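Local coordinates for protein ubiquitin-conjugating enzyme (Plasmodium vivax, PDB 2FO3) that probably carries activated ubiquitin as an E2 conjugating enzyme and passes it on to target proteins, at residues Lys13-His16 against Asn17-Asn21. Numbering follows the deposited sequence.
Sequences KELH and NFLNN
N17 donates its backbone N-H to K13 O, the first of five i to i+4 bonds in the last turns of helix 10-20, the N-terminal helix of the UBC fold, which packs beside strand 26-30. The amide of N17 suits a half-covered place: a water hydrogen-bonds to N17 OD1 at 2.9 Å and E14 OE1 at 2.7 Å, bridging the two side chains, while E14 OE1 also accepts a hydrogen bond from I105 N, and its OE2 forms a salt bridge with R10. F18 N follows, bonded to E14 O at 2.8 Å. With CG anti to the backbone N (chi1 -158°), its ring leaves the local contact for L28, V40 and V109, where a large apolar group fits the core between sheet and helix 105-116. L19 repeats the pattern on L15 O, and the two leucines make an apolar i to i+4 contact on the side that meets L28, methyl CD1 of L15 lying 3.6 Å from CD1 of L19. On the exposed side N20, whose N binds H16 O, carries a polar amide that tolerates its exposed place; the amide runs alongside the imidazole, the planes 30° apart, with H16 CE1 3.8 Å from N20 OD1. N21, the first residue to leave helical angles, still has its N-H bonded to N17 O, N to O 2.7 Å.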
loop_
_atom_site.group_PDB
_atom_site.type_symbol
_atom_site.label_atom_id
_atom_site.label_comp_id
_atom_site.label_asym_id
_atom_site.label_seq_id
_atom_site.Cartn_x
_atom_site.Cartn_y
_atom_site.Cartn_z
ATOM N N LYS A 13 6.972 -11.713 -8.302
ATOM C CA LYS A 13 7.660 -10.636 -9.031
ATOM C C LYS A 13 7.544 -9.308 -8.271
ATOM O O LYS A 13 8.525 -8.576 -8.084
ATOM C CB LYS A 13 7.042 -10.502 -10.435
ATOM C CG LYS A 13 7.323 -11.713 -11.333
ATOM C CD LYS A 13 6.561 -11.628 -12.678
ATOM C CE LYS A 13 6.995 -12.740 -13.614
ATOM N NZ LYS A 13 6.575 -14.054 -13.067
ATOM N N GLU A 14 6.325 -8.992 -7.824
ATOM C CA GLU A 14 6.105 -7.783 -7.006
ATOM C C GLU A 14 6.896 -7.816 -5.672
ATOM O O GLU A 14 7.423 -6.767 -5.212
ATOM C CB GLU A 14 4.593 -7.596 -6.741
ATOM C CG GLU A 14 3.780 -7.284 -8.006
ATOM C CD GLU A 14 4.150 -5.966 -8.662
ATOM O OE1 GLU A 14 4.609 -5.038 -7.971
ATOM O OE2 GLU A 14 3.971 -5.859 -9.886
ATOM N N LEU A 15 6.966 -8.999 -5.057
ATOM C CA LEU A 15 7.697 -9.178 -3.789
ATOM C C LEU A 15 9.180 -8.841 -3.979
ATOM O O LEU A 15 9.730 -8.052 -3.229
ATOM C CB LEU A 15 7.543 -10.596 -3.268
ATOM C CG LEU A 15 8.322 -10.962 -1.981
ATOM C CD1 LEU A 15 8.056 -10.022 -0.789
ATOM C CD2 LEU A 15 7.974 -12.405 -1.640
ATOM N N HIS A 16 9.804 -9.436 -5.003
ATOM C CA HIS A 16 11.172 -9.055 -5.401
ATOM C C HIS A 16 11.283 -7.562 -5.609
ATOM O O HIS A 16 12.197 -6.918 -5.105
ATOM C CB HIS A 16 11.593 -9.791 -6.694
ATOM C CG HIS A 16 12.835 -9.228 -7.323
ATOM N ND1 HIS A 16 14.063 -9.238 -6.692
ATOM C CD2 HIS A 16 13.038 -8.638 -8.529
ATOM C CE1 HIS A 16 14.970 -8.683 -7.485
ATOM N NE2 HIS A 16 14.372 -8.301 -8.600
ATOM N N ASN A 17 10.347 -6.992 -6.371
ATOM C CA ASN A 17 10.432 -5.558 -6.659
ATOM C C ASN A 17 10.372 -4.688 -5.434
ATOM O O ASN A 17 11.155 -3.728 -5.307
ATOM C CB ASN A 17 9.352 -5.129 -7.661
ATOM C CG ASN A 17 9.409 -3.658 -7.943
ATOM O OD1 ASN A 17 8.542 -2.890 -7.516
ATOM N ND2 ASN A 17 10.466 -3.235 -8.602
ATOM N N PHE A 18 9.446 -5.020 -4.528
ATOM C CA PHE A 18 9.251 -4.287 -3.302
ATOM C C PHE A 18 10.475 -4.428 -2.382
ATOM O O PHE A 18 10.936 -3.450 -1.821
ATOM C CB PHE A 18 8.006 -4.771 -2.579
ATOM C CG PHE A 18 7.442 -3.763 -1.629
ATOM C CD1 PHE A 18 6.311 -3.020 -1.979
ATOM C CD2 PHE A 18 8.030 -3.545 -0.386
ATOM C CE1 PHE A 18 5.774 -2.092 -1.091
ATOM C CE2 PHE A 18 7.514 -2.592 0.520
ATOM C CZ PHE A 18 6.389 -1.878 0.182
ATOM N N LEU A 19 10.993 -5.646 -2.239
ATOM C CA LEU A 19 12.152 -5.859 -1.333
ATOM C C LEU A 19 13.379 -5.191 -1.875
ATOM O O LEU A 19 14.172 -4.648 -1.124
ATOM C CB LEU A 19 12.434 -7.338 -1.138
ATOM C CG LEU A 19 11.334 -8.083 -0.385
ATOM C CD1 LEU A 19 11.642 -9.590 -0.363
ATOM C CD2 LEU A 19 11.111 -7.508 1.052
ATOM N N ASN A 20 13.535 -5.242 -3.194
ATOM C CA ASN A 20 14.695 -4.617 -3.841
ATOM C C ASN A 20 14.568 -3.089 -3.954
ATOM O O ASN A 20 15.553 -2.348 -3.776
ATOM C CB ASN A 20 14.943 -5.265 -5.197
ATOM C CG ASN A 20 16.374 -5.666 -5.383
ATOM O OD1 ASN A 20 16.923 -5.541 -6.481
ATOM N ND2 ASN A 20 17.009 -6.159 -4.299
ATOM N N ASN A 21 13.345 -2.613 -4.177
ATOM C CA ASN A 21 13.095 -1.193 -4.335
ATOM C C ASN A 21 11.893 -0.766 -3.486
ATOM O O ASN A 21 10.815 -0.457 -4.037
ATOM C CB ASN A 21 12.896 -0.866 -5.839
ATOM C CG ASN A 21 12.493 0.602 -6.099
ATOM O OD1 ASN A 21 12.850 1.522 -5.347
ATOM N ND2 ASN A 21 11.737 0.816 -7.184
HETATM O O HOH W 1 6.326 -4.059 -6.082
#